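Local coordinates for phosphoglycerate dehydrogenase (Lactobacillus plantarum, PDB 3EVT), which probably catalyses the NAD-dependent oxidation of 3-phosphoglycerate to 3-phosphohydroxypyruvate, the first committed step of serine biosynthesis, at residues 91-96 with 305-310; 139-144 with 162-167; 148-153 with 171-176; 166-171 with 180-185. All blocks are in the same frame, centred on the assembly; numbering follows the deposited sequence.

Contact 1. Residues 91-96 with 305-310; sequences SGIHAD and LVRNQV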
loop_
_atom_site.group_PDB
_atom_site.type_symbol
_atom_site.label_atom_id
_atom_site.label_comp_id
_atom_site.label_asym_id
_atom_site.label_seq_id
_atom_site.Cartn_x
_atom_site.Cartn_y
_atom_site.Cartn_z
ATOM N N SER A 91 -12.728 14.620 -0.799
ATOM C CA SER A 91 -11.420 14.979 -1.333
ATOM C C SER A 91 -10.450 13.823 -1.564
ATOM O O SER A 91 -10.681 12.684 -1.139
ATOM C CB SER A 91 -10.743 16.078 -0.512
ATOM O OG SER A 91 -10.735 15.735 0.839
ATOM N N GLY A 92 -9.368 14.111 -2.295
ATOM C CA GLY A 92 -8.276 13.152 -2.461
ATOM C C GLY A 92 -8.426 12.082 -3.526
ATOM O O GLY A 92 -7.533 11.221 -3.687
ATOM N N ILE A 93 -9.538 12.116 -4.268
ATOM C CA ILE A 93 -9.836 11.012 -5.195
ATOM C C ILE A 93 -8.821 10.864 -6.322
ATOM O O ILE A 93 -8.252 9.768 -6.528
ATOM C CB ILE A 93 -11.235 11.097 -5.803
ATOM C CG1 ILE A 93 -12.301 11.079 -4.684
ATOM C CG2 ILE A 93 -11.392 9.897 -6.789
ATOM C CD1 ILE A 93 -13.747 11.281 -5.185
ATOM N N HIS A 94 -8.583 11.953 -7.043
ATOM C CA HIS A 94 -7.592 11.963 -8.124
ATOM C C HIS A 94 -6.223 11.676 -7.552
ATOM O O HIS A 94 -5.533 10.830 -8.038
ATOM C CB HIS A 94 -7.511 13.329 -8.847
ATOM C CG HIS A 94 -8.501 13.503 -9.956
ATOM N ND1 HIS A 94 -9.574 14.389 -9.881
ATOM C CD2 HIS A 94 -8.580 12.919 -11.179
ATOM C CE1 HIS A 94 -10.273 14.331 -11.005
ATOM N NE2 HIS A 94 -9.701 13.437 -11.803
ATOM N N ALA A 95 -5.831 12.414 -6.526
ATOM C CA ALA A 95 -4.525 12.185 -5.880
ATOM C C ALA A 95 -4.326 10.743 -5.384
ATOM O O ALA A 95 -3.263 10.216 -5.537
ATOM C CB ALA A 95 -4.297 13.170 -4.753
ATOM N N ASP A 96 -5.343 10.116 -4.787
ATOM C CA ASP A 96 -5.317 8.669 -4.469
ATOM C C ASP A 96 -5.028 7.751 -5.656
ATOM O O ASP A 96 -4.204 6.839 -5.522
ATOM C CB ASP A 96 -6.644 8.207 -3.832
ATOM C CG ASP A 96 -6.545 8.025 -2.287
ATOM O OD1 ASP A 96 -6.082 8.986 -1.582
ATOM O OD2 ASP A 96 -6.956 6.925 -1.771
ATOM N N LEU A 305 -15.589 7.465 11.608
ATOM C CA LEU A 305 -15.378 7.525 10.167
ATOM C C LEU A 305 -13.972 7.082 9.848
ATOM O O LEU A 305 -13.067 7.226 10.689
ATOM C CB LEU A 305 -15.572 8.963 9.668
ATOM C CG LEU A 305 -16.958 9.499 9.993
ATOM C CD1 LEU A 305 -17.105 10.963 9.487
ATOM C CD2 LEU A 305 -18.006 8.528 9.399
ATOM N N VAL A 306 -13.768 6.566 8.636
ATOM C CA VAL A 306 -12.447 6.181 8.214
ATOM C C VAL A 306 -11.815 7.054 7.134
ATOM O O VAL A 306 -10.609 6.979 6.939
ATOM C CB VAL A 306 -12.441 4.795 7.661
ATOM C CG1 VAL A 306 -13.432 4.679 6.540
ATOM C CG2 VAL A 306 -11.050 4.492 7.167
ATOM N N ARG A 307 -12.614 7.849 6.408
ATOM C CA ARG A 307 -12.084 8.560 5.243
ATOM C C ARG A 307 -12.612 9.997 5.189
ATOM O O ARG A 307 -13.807 10.221 5.275
ATOM C CB ARG A 307 -12.472 7.801 3.967
ATOM C CG ARG A 307 -12.211 8.541 2.696
ATOM C CD ARG A 307 -10.718 8.457 2.288
ATOM N NE ARG A 307 -10.427 9.249 1.091
ATOM C CZ ARG A 307 -10.434 8.773 -0.145
ATOM N NH1 ARG A 307 -10.693 7.478 -0.349
ATOM N NH2 ARG A 307 -10.181 9.587 -1.171
ATOM N N ASN A 308 -11.732 10.974 5.043
ATOM C CA ASN A 308 -12.159 12.362 4.734
ATOM C C ASN A 308 -12.999 13.038 5.790
ATOM O O ASN A 308 -13.779 13.969 5.471
ATOM C CB ASN A 308 -12.908 12.449 3.397
ATOM C CG ASN A 308 -11.998 12.145 2.221
ATOM O OD1 ASN A 308 -10.795 12.092 2.407
ATOM N ND2 ASN A 308 -12.554 11.917 1.028
ATOM N N GLN A 309 -12.850 12.607 7.031
ATOM C CA GLN A 309 -13.530 13.309 8.114
ATOM C C GLN A 309 -13.157 14.793 8.149
ATOM O O GLN A 309 -11.986 15.174 8.230
ATOM C CB GLN A 309 -13.390 12.622 9.483
ATOM C CG GLN A 309 -14.412 13.204 10.498
ATOM C CD GLN A 309 -14.356 12.600 11.906
ATOM O OE1 GLN A 309 -13.721 11.589 12.135
ATOM N NE2 GLN A 309 -15.102 13.189 12.821
ATOM N N VAL A 310 -14.186 15.615 8.042
ATOM C CA VAL A 310 -14.082 17.067 8.087
ATOM C C VAL A 310 -14.069 17.558 9.549
ATOM O O VAL A 310 -14.957 17.256 10.339
ATOM C CB VAL A 310 -15.272 17.696 7.355
ATOM C CG1 VAL A 310 -15.293 19.178 7.563
ATOM C CG2 VAL A 310 -15.218 17.349 5.870
#
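S91, R307 and N308 meet at the junction between the two domains of a D-2-hydroxyacid dehydrogenase fold. Here the chain leaves strand 86-88 for helix 93-110, and here it returns, about two hundred residues later, beyond helix 284-302. The principle illustrated is how two distant loops can be tied through one backbone oxygen. S91 O accepts two side-chain bonds. R307 NH2 gives one at 3.1 Å, lying in the carbonyl plane with a C=O...N angle of 151°; N308 ND2 gives the other at 3.0 Å, from a more bent approach of 127° and tilted from that plane. The two donors are themselves joined, since R307 NE reaches N308 OD1 at 3.2 Å from above the plane of the amide carbonyl rather than on a lone pair. Carbonyl, guanidinium and amide thus close a ring of bonds. N308 ND2 also bonds N89 O, so both ends of the amide are engaged and its rotation is fixed. The arginine reaches back over this amide because its chain bends at CG (chi2 80°). At the N-cap of helix 93-110, G92 O accepts the backbone bond from D96 N; G92 has a positive phi, and a CB on it would lie 3.6 Å from R307 NH2. The carboxylate of D96 lies over one face of the guanidinium, its plane nearly parallel to it, and is probably attracted by charge alone. Its salt-bridge partner is K155, and T136 of the second subunit packs on both D96 and R307. No N-H of R307 points at D96 OD2, which stands 4.0 Å from NH1.

Contact 2. Residues 139-144 with 162-167; sequences QLLIYG and HVIGVN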
loop_
_atom_site.group_PDB
_atom_site.type_symbol
_atom_site.label_atom_id
_atom_site.label_comp_id
_atom_site.label_asym_id
_atom_site.label_seq_id
_atom_site.Cartn_x
_atom_site.Cartn_y
_atom_site.Cartn_z
ATOM N N GLN A 139 13.861 4.065 0.727
ATOM C CA GLN A 139 13.706 5.519 0.701
ATOM C C GLN A 139 13.048 5.966 -0.575
ATOM O O GLN A 139 13.480 5.639 -1.672
ATOM C CB GLN A 139 15.035 6.267 0.759
ATOM C CG GLN A 139 16.002 5.755 1.745
ATOM C CD GLN A 139 15.821 6.420 3.072
ATOM O OE1 GLN A 139 16.164 5.851 4.125
ATOM N NE2 GLN A 139 15.259 7.634 3.044
ATOM N N LEU A 140 12.002 6.744 -0.407
ATOM C CA LEU A 140 11.292 7.373 -1.496
ATOM C C LEU A 140 11.563 8.896 -1.425
ATOM O O LEU A 140 11.242 9.547 -0.449
ATOM C CB LEU A 140 9.804 7.088 -1.322
ATOM C CG LEU A 140 8.837 7.782 -2.277
ATOM C CD1 LEU A 140 9.220 7.407 -3.699
ATOM C CD2 LEU A 140 7.355 7.433 -2.002
ATOM N N LEU A 141 12.121 9.439 -2.497
ATOM C CA LEU A 141 12.273 10.870 -2.665
ATOM C C LEU A 141 11.225 11.425 -3.657
ATOM O O LEU A 141 11.208 11.068 -4.851
ATOM C CB LEU A 141 13.718 11.152 -3.151
ATOM C CG LEU A 141 14.006 12.648 -3.460
ATOM C CD1 LEU A 141 13.794 13.556 -2.216
ATOM C CD2 LEU A 141 15.429 12.766 -3.996
ATOM N N ILE A 142 10.343 12.301 -3.186
ATOM C CA ILE A 142 9.310 12.915 -4.073
ATOM C C ILE A 142 9.525 14.432 -4.230
ATOM O O ILE A 142 9.620 15.149 -3.251
ATOM C CB ILE A 142 7.857 12.717 -3.517
ATOM C CG1 ILE A 142 7.616 11.256 -3.062
ATOM C CG2 ILE A 142 6.759 13.232 -4.527
ATOM C CD1 ILE A 142 6.316 11.086 -2.142
ATOM N N TYR A 143 9.597 14.879 -5.478
ATOM C CA TYR A 143 9.641 16.277 -5.857
ATOM C C TYR A 143 8.225 16.771 -6.070
ATOM O O TYR A 143 7.530 16.330 -7.015
ATOM C CB TYR A 143 10.441 16.447 -7.178
ATOM C CG TYR A 143 11.958 16.287 -7.058
ATOM C CD1 TYR A 143 12.805 17.408 -7.165
ATOM C CD2 TYR A 143 12.546 15.023 -6.877
ATOM C CE1 TYR A 143 14.178 17.277 -7.089
ATOM C CE2 TYR A 143 13.921 14.876 -6.786
ATOM C CZ TYR A 143 14.735 16.028 -6.894
ATOM O OH TYR A 143 16.110 15.926 -6.786
ATOM N N GLY A 144 7.794 17.685 -5.201
ATOM C CA GLY A 144 6.415 18.130 -5.214
ATOM C C GLY A 144 5.719 17.658 -3.961
ATOM O O GLY A 144 5.405 16.457 -3.823
ATOM N N HIS A 162 10.552 5.129 3.967
ATOM C CA HIS A 162 10.982 6.443 4.451
ATOM C C HIS A 162 10.826 7.539 3.335
ATOM O O HIS A 162 11.397 7.461 2.242
ATOM C CB HIS A 162 12.409 6.411 5.000
ATOM C CG HIS A 162 12.824 7.705 5.618
ATOM N ND1 HIS A 162 12.366 8.121 6.852
ATOM C CD2 HIS A 162 13.650 8.683 5.178
ATOM C CE1 HIS A 162 12.893 9.296 7.149
ATOM N NE2 HIS A 162 13.661 9.668 6.139
ATOM N N VAL A 163 10.048 8.554 3.646
ATOM C CA VAL A 163 9.626 9.508 2.616
ATOM C C VAL A 163 10.151 10.940 2.817
ATOM O O VAL A 163 9.884 11.615 3.814
ATOM C CB VAL A 163 8.096 9.524 2.448
ATOM C CG1 VAL A 163 7.751 10.166 1.143
ATOM C CG2 VAL A 163 7.536 8.094 2.500
ATOM N N ILE A 164 10.885 11.375 1.811
ATOM C CA ILE A 164 11.437 12.714 1.752
ATOM C C ILE A 164 10.872 13.445 0.558
ATOM O O ILE A 164 10.819 12.877 -0.547
ATOM C CB ILE A 164 12.960 12.639 1.533
ATOM C CG1 ILE A 164 13.581 11.724 2.588
ATOM C CG2 ILE A 164 13.575 14.064 1.514
ATOM C CD1 ILE A 164 15.077 11.835 2.637
ATOM N N GLY A 165 10.480 14.697 0.782
ATOM C CA GLY A 165 9.874 15.539 -0.265
ATOM C C GLY A 165 10.655 16.810 -0.621
ATOM O O GLY A 165 11.334 17.383 0.209
ATOM N N VAL A 166 10.584 17.251 -1.862
ATOM C CA VAL A 166 11.349 18.420 -2.243
ATOM C C VAL A 166 10.363 19.521 -2.582
ATOM O O VAL A 166 9.480 19.277 -3.424
ATOM C CB VAL A 166 12.259 18.145 -3.488
ATOM C CG1 VAL A 166 13.171 19.366 -3.802
ATOM C CG2 VAL A 166 13.071 16.865 -3.308
ATOM N N ASN A 167 10.494 20.697 -1.935
ATOM C CA ASN A 167 9.663 21.894 -2.260
ATOM C C ASN A 167 10.532 23.190 -2.311
ATOM O O ASN A 167 11.764 23.127 -2.218
ATOM C CB ASN A 167 8.435 22.021 -1.326
ATOM C CG ASN A 167 8.821 22.074 0.145
ATOM O OD1 ASN A 167 9.877 22.600 0.481
ATOM N ND2 ASN A 167 7.967 21.544 1.031
#
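I164 O is held from strand 139-143 by two neighbouring groups: I142 N donates a nearly straight hydrogen bond of 2.7 Å, and L141 CA adds a C-H...O contact at 3.3 Å. The same pairing recurs at I142 O, which takes V166 N at 2.7 Å and lies 3.0 Å from G165 CA. Bonds from L140 N to H162 O, I164 N to L140 O and G144 N to V166 O bring the backbone hydrogen bonds to five, the one from V166 N to I142 O being the most bent. The strands run parallel at 20°, and helix 147-158 connects them, making the beta-alpha-beta crossover that opens a Rossmann fold; G144 begins a GxGxxG pattern consistent with dinucleotide binding, and its backbone angles would jam a CB against the preceding carbonyl. On the face turned to that helix lie L140, I142 and V163, with I142 CD1 set 3.7 Å from V163 CG1. The other face carries L141, Y143, I164 and V166. There Y143 and V166 lie side by side and point the same way, so that V166 CG2 sits over the middle of the phenol ring, 3.8 Å from its centroid and only 4° off the normal, a well-centred CH-pi contact. F209 meets the same ring edge-to-face. Replacing Y143 by a serine would probably leave V166 CG2 without its aromatic cover and open a gap beside F209. V166 CG2 also meets L141 CD1, at 3.6 Å; L141 holds CG anti to its own N (chi1 176°), which swings this branch across toward strand 162-167.

Contact 3. Residues 148-153 with 171-176; sequences IGQSLA and HPADHF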
loop_
_atom_site.group_PDB
_atom_site.type_symbol
_atom_site.label_atom_id
_atom_site.label_comp_id
_atom_site.label_asym_id
_atom_site.label_seq_id
_atom_site.Cartn_x
_atom_site.Cartn_y
_atom_site.Cartn_z
ATOM N N ILE A 148 -0.959 15.773 -4.245
ATOM C CA ILE A 148 -0.488 14.487 -4.797
ATOM C C ILE A 148 0.723 13.908 -4.044
ATOM O O ILE A 148 0.681 12.756 -3.584
ATOM C CB ILE A 148 -0.199 14.596 -6.312
ATOM C CG1 ILE A 148 -1.524 14.700 -7.094
ATOM C CG2 ILE A 148 0.636 13.406 -6.815
ATOM C CD1 ILE A 148 -1.327 15.334 -8.447
ATOM N N GLY A 149 1.774 14.715 -3.878
ATOM C CA GLY A 149 2.981 14.308 -3.175
ATOM C C GLY A 149 2.619 13.778 -1.789
ATOM O O GLY A 149 3.192 12.779 -1.305
ATOM N N GLN A 150 1.649 14.431 -1.153
ATOM C CA GLN A 150 1.293 14.122 0.224
ATOM C C GLN A 150 0.487 12.836 0.335
ATOM O O GLN A 150 0.623 12.075 1.310
ATOM C CB GLN A 150 0.460 15.274 0.793
ATOM C CG GLN A 150 1.269 16.555 1.100
ATOM C CD GLN A 150 0.369 17.694 1.530
ATOM O OE1 GLN A 150 -0.596 17.486 2.257
ATOM N NE2 GLN A 150 0.661 18.898 1.051
ATOM N N SER A 151 -0.375 12.590 -0.658
ATOM C CA SER A 151 -1.144 11.347 -0.640
ATOM C C SER A 151 -0.252 10.161 -1.013
ATOM O O SER A 151 -0.377 9.104 -0.432
ATOM C CB SER A 151 -2.435 11.448 -1.457
ATOM O OG SER A 151 -2.205 11.153 -2.823
ATOM N N LEU A 152 0.694 10.360 -1.930
ATOM C CA LEU A 152 1.710 9.327 -2.188
ATOM C C LEU A 152 2.543 9.035 -0.929
ATOM O O LEU A 152 2.711 7.866 -0.550
ATOM C CB LEU A 152 2.616 9.690 -3.365
ATOM C CG LEU A 152 3.756 8.675 -3.624
ATOM C CD1 LEU A 152 3.248 7.217 -3.783
ATOM C CD2 LEU A 152 4.640 9.092 -4.839
ATOM N N ALA A 153 3.075 10.099 -0.305
ATOM C CA ALA A 153 3.747 10.010 1.006
ATOM C C ALA A 153 2.985 9.218 2.084
ATOM O O ALA A 153 3.578 8.394 2.818
ATOM C CB ALA A 153 4.064 11.401 1.540
ATOM N N HIS A 171 10.021 23.747 3.442
ATOM C CA HIS A 171 9.027 23.783 4.504
ATOM C C HIS A 171 8.412 22.385 4.742
ATOM O O HIS A 171 8.556 21.467 3.915
ATOM C CB HIS A 171 7.931 24.781 4.157
ATOM C CG HIS A 171 7.266 24.527 2.833
ATOM N ND1 HIS A 171 7.728 25.067 1.649
ATOM C CD2 HIS A 171 6.163 23.801 2.508
ATOM C CE1 HIS A 171 6.937 24.698 0.654
ATOM N NE2 HIS A 171 5.980 23.931 1.148
ATOM N N PRO A 172 7.718 22.225 5.866
ATOM C CA PRO A 172 7.089 20.950 6.202
ATOM C C PRO A 172 5.888 20.604 5.296
ATOM O O PRO A 172 5.262 21.487 4.707
ATOM C CB PRO A 172 6.631 21.154 7.654
ATOM C CG PRO A 172 7.352 22.410 8.147
ATOM C CD PRO A 172 7.523 23.242 6.910
ATOM N N ALA A 173 5.582 19.311 5.180
ATOM C CA ALA A 173 4.366 18.890 4.482
ATOM C C ALA A 173 3.808 17.616 5.101
ATOM O O ALA A 173 4.555 16.749 5.541
ATOM C CB ALA A 173 4.624 18.708 3.015
ATOM N N ASP A 174 2.488 17.508 5.108
ATOM C CA ASP A 174 1.808 16.379 5.744
ATOM C C ASP A 174 2.287 15.030 5.207
ATOM O O ASP A 174 2.381 14.859 4.003
ATOM C CB ASP A 174 0.313 16.481 5.478
ATOM C CG ASP A 174 -0.372 17.447 6.411
ATOM O OD1 ASP A 174 0.346 17.988 7.277
ATOM O OD2 ASP A 174 -1.620 17.656 6.308
ATOM N N HIS A 175 2.574 14.103 6.114
ATOM C CA HIS A 175 2.997 12.729 5.825
ATOM C C HIS A 175 4.421 12.491 5.378
ATOM O O HIS A 175 4.886 11.351 5.389
ATOM C CB HIS A 175 2.049 12.054 4.854
ATOM C CG HIS A 175 0.613 12.185 5.245
ATOM N ND1 HIS A 175 0.081 11.527 6.329
ATOM C CD2 HIS A 175 -0.396 12.912 4.706
ATOM C CE1 HIS A 175 -1.199 11.834 6.438
ATOM N NE2 HIS A 175 -1.512 12.674 5.468
ATOM N N PHE A 176 5.116 13.539 4.950
ATOM C CA PHE A 176 6.513 13.388 4.621
ATOM C C PHE A 176 7.319 13.297 5.896
ATOM O O PHE A 176 7.127 14.091 6.758
ATOM C CB PHE A 176 6.987 14.599 3.834
ATOM C CG PHE A 176 6.540 14.603 2.416
ATOM C CD1 PHE A 176 7.290 13.994 1.449
ATOM C CD2 PHE A 176 5.376 15.232 2.048
ATOM C CE1 PHE A 176 6.884 14.016 0.138
ATOM C CE2 PHE A 176 4.971 15.259 0.748
ATOM C CZ PHE A 176 5.699 14.677 -0.211
#
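F176 and A153 carry the aromatic part of the contact, an instance of a loop ring packed between helix 147-158 and the sheet. A153 CB stands over the centre of the ring, 3.9 Å from its centroid and 2° off the normal, in a CH-pi contact. The ring end reaches the helix backbone, with F176 CZ 3.3 Å from G149 O; a CB on G149 would crowd this same CZ. I142 and V163 of the sheet also touch the ring. With an alanine at F176, the A153 methyl would probably lose its aromatic floor and a gap would open between helix 147-158 and the sheet. Apolar packing continues outward: Q150 CG touches F176 CE2 at 3.9 Å, the extended glutamine crossing the phenylalanine at about a right angle, and A153 CB meets H175 CB, also at 3.9 Å. The polar groups here make contacts rather than bonds across the segments. Q150 OE1 lies 3.5 Å from D174 CB, while Q150 NE2 is bound by T145 O; H175 CD2 comes 3.6 Å from Q150 O. A type II turn from A173 to F176, with H175 at positive phi, presents these side chains, and A173 O lies in the plane of the F176 ring at its edge. G149, probably the third glycine of the GxGxxG pattern, leaves room for F176 CZ against helix 147-158, consistent with the glycine-rich strand-turn-helix of a Rossmann fold.

Contact 4. Residues 166-171 with 180-185; sequences VNTTGH and VAFTAT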
loop_
_atom_site.group_PDB
_atom_site.type_symbol
_atom_site.label_atom_id
_atom_site.label_comp_id
_atom_site.label_asym_id
_atom_site.label_seq_id
_atom_site.Cartn_x
_atom_site.Cartn_y
_atom_site.Cartn_z
ATOM N N VAL A 166 10.584 17.251 -1.862
ATOM C CA VAL A 166 11.349 18.420 -2.243
ATOM C C VAL A 166 10.363 19.521 -2.582
ATOM O O VAL A 166 9.480 19.277 -3.424
ATOM C CB VAL A 166 12.259 18.145 -3.488
ATOM C CG1 VAL A 166 13.171 19.366 -3.802
ATOM C CG2 VAL A 166 13.071 16.865 -3.308
ATOM N N ASN A 167 10.494 20.697 -1.935
ATOM C CA ASN A 167 9.663 21.894 -2.260
ATOM C C ASN A 167 10.532 23.190 -2.311
ATOM O O ASN A 167 11.764 23.127 -2.218
ATOM C CB ASN A 167 8.435 22.021 -1.326
ATOM C CG ASN A 167 8.821 22.074 0.145
ATOM O OD1 ASN A 167 9.877 22.600 0.481
ATOM N ND2 ASN A 167 7.967 21.544 1.031
ATOM N N THR A 168 9.931 24.361 -2.480
ATOM C CA THR A 168 10.771 25.535 -2.761
ATOM C C THR A 168 11.680 25.846 -1.615
ATOM O O THR A 168 12.879 25.994 -1.813
ATOM C CB THR A 168 9.970 26.807 -3.107
ATOM O OG1 THR A 168 8.898 26.948 -2.175
ATOM C CG2 THR A 168 9.410 26.713 -4.507
ATOM N N THR A 169 11.121 25.909 -0.416
ATOM C CA THR A 169 11.873 26.402 0.721
ATOM C C THR A 169 12.130 25.351 1.799
ATOM O O THR A 169 12.583 25.683 2.888
ATOM C CB THR A 169 11.168 27.654 1.320
ATOM O OG1 THR A 169 9.906 27.288 1.911
ATOM C CG2 THR A 169 10.913 28.653 0.200
ATOM N N GLY A 170 11.816 24.091 1.498
ATOM C CA GLY A 170 12.060 22.998 2.424
ATOM C C GLY A 170 11.153 23.092 3.617
ATOM O O GLY A 170 11.476 22.612 4.687
ATOM N N HIS A 171 10.021 23.747 3.442
ATOM C CA HIS A 171 9.027 23.783 4.504
ATOM C C HIS A 171 8.412 22.385 4.742
ATOM O O HIS A 171 8.556 21.467 3.915
ATOM C CB HIS A 171 7.931 24.781 4.157
ATOM C CG HIS A 171 7.266 24.527 2.833
ATOM N ND1 HIS A 171 7.728 25.067 1.649
ATOM C CD2 HIS A 171 6.163 23.801 2.508
ATOM C CE1 HIS A 171 6.937 24.698 0.654
ATOM N NE2 HIS A 171 5.980 23.931 1.148
ATOM N N VAL A 180 12.959 18.873 1.904
ATOM C CA VAL A 180 14.119 19.682 1.594
ATOM C C VAL A 180 13.793 20.694 0.512
ATOM O O VAL A 180 12.863 20.504 -0.265
ATOM C CB VAL A 180 15.301 18.830 1.112
ATOM C CG1 VAL A 180 15.730 17.832 2.196
ATOM C CG2 VAL A 180 14.977 18.148 -0.204
ATOM N N ALA A 181 14.578 21.768 0.459
ATOM C CA ALA A 181 14.469 22.775 -0.594
ATOM C C ALA A 181 15.154 22.260 -1.852
ATOM O O ALA A 181 16.054 21.453 -1.764
ATOM C CB ALA A 181 15.132 24.089 -0.132
ATOM N N PHE A 182 14.747 22.726 -3.023
ATOM C CA PHE A 182 15.423 22.326 -4.283
ATOM C C PHE A 182 16.950 22.389 -4.268
ATOM O O PHE A 182 17.625 21.591 -4.936
ATOM C CB PHE A 182 14.916 23.156 -5.461
ATOM C CG PHE A 182 13.481 22.873 -5.833
ATOM C CD1 PHE A 182 13.158 21.766 -6.602
ATOM C CD2 PHE A 182 12.458 23.710 -5.414
ATOM C CE1 PHE A 182 11.861 21.497 -6.950
ATOM C CE2 PHE A 182 11.143 23.454 -5.773
ATOM C CZ PHE A 182 10.842 22.341 -6.537
ATOM N N THR A 183 17.491 23.338 -3.512
ATOM C CA THR A 183 18.918 23.646 -3.547
ATOM C C THR A 183 19.616 22.694 -2.617
ATOM O O THR A 183 20.848 22.624 -2.596
ATOM C CB THR A 183 19.199 25.148 -3.173
ATOM O OG1 THR A 183 18.535 25.488 -1.942
ATOM C CG2 THR A 183 18.636 26.071 -4.269
ATOM N N ALA A 184 18.819 21.932 -1.871
ATOM C CA ALA A 184 19.352 21.108 -0.756
ATOM C C ALA A 184 19.162 19.588 -0.921
ATOM O O ALA A 184 18.927 18.883 0.062
ATOM C CB ALA A 184 18.742 21.604 0.607
ATOM N N THR A 185 19.284 19.081 -2.146
ATOM C CA THR A 185 18.858 17.690 -2.467
ATOM C C THR A 185 19.939 16.637 -2.636
ATOM O O THR A 185 19.622 15.444 -2.813
ATOM C CB THR A 185 17.998 17.579 -3.789
ATOM O OG1 THR A 185 18.711 18.136 -4.903
ATOM C CG2 THR A 185 16.663 18.282 -3.647
#
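V166 and V180 pair at the edge of the parallel Rossmann sheet, where 178-181 is an outermost strand of the sheet within this chain and the loop after strand 162-167 lies where such dehydrogenases usually bind the adenosine ribose. V166 CG2 meets V180 CG2 at 3.9 Å, while CG1 touches F182 CD1 at 3.7 Å, off-centre to the ring, and is also packed against T185 CG2. N167 follows with the main link: its N donates to V180 O at 2.9 Å, and its O receives a weak bond from F182 N. The side chain of N167, with CG placed between N and C (chi1 57°), turns back into its own loop. There ND2 gives H171 O an almost straight bond of 2.9 Å from above the carbonyl plane, with T145 OG1 as a second partner, and OD1 takes a weak bond from G170 N. T168 brings CG2 to the edge of the F182 ring, in its plane, 3.9 Å from CE2, and its O lies against the methyl of A181. T169 turns the chain, and T169 OG1 is hydrogen-bonded to H171 ND1. G170 then presses on the neighbouring strand: G170 CA lies 3.4 Å from A181 N, so close that a CB added to G170 would clash with this nitrogen.

Contacts 2, 3 and 4 belong to one Rossmann unit, whereas contact 1 lies at the surface junction between domains. Contact 2 is the buried core and works by regular backbone bonds with apolar faces; contact 4 shares V166 and N167 with it, continuing the same sheet outward to an edge where the bonding thins and loops take over. Contact 3 covers the sheet face that carries I142 and V163: F176 packs on G165 and I142, so side-chain packing replaces hydrogen bonding there. Contact 1 touches contact 3 through A95 with I148 and S151, but its chemistry is polar and charged. The series shows backbone bonding inside, apolar packing between layers, and side-chain bonding at the junction.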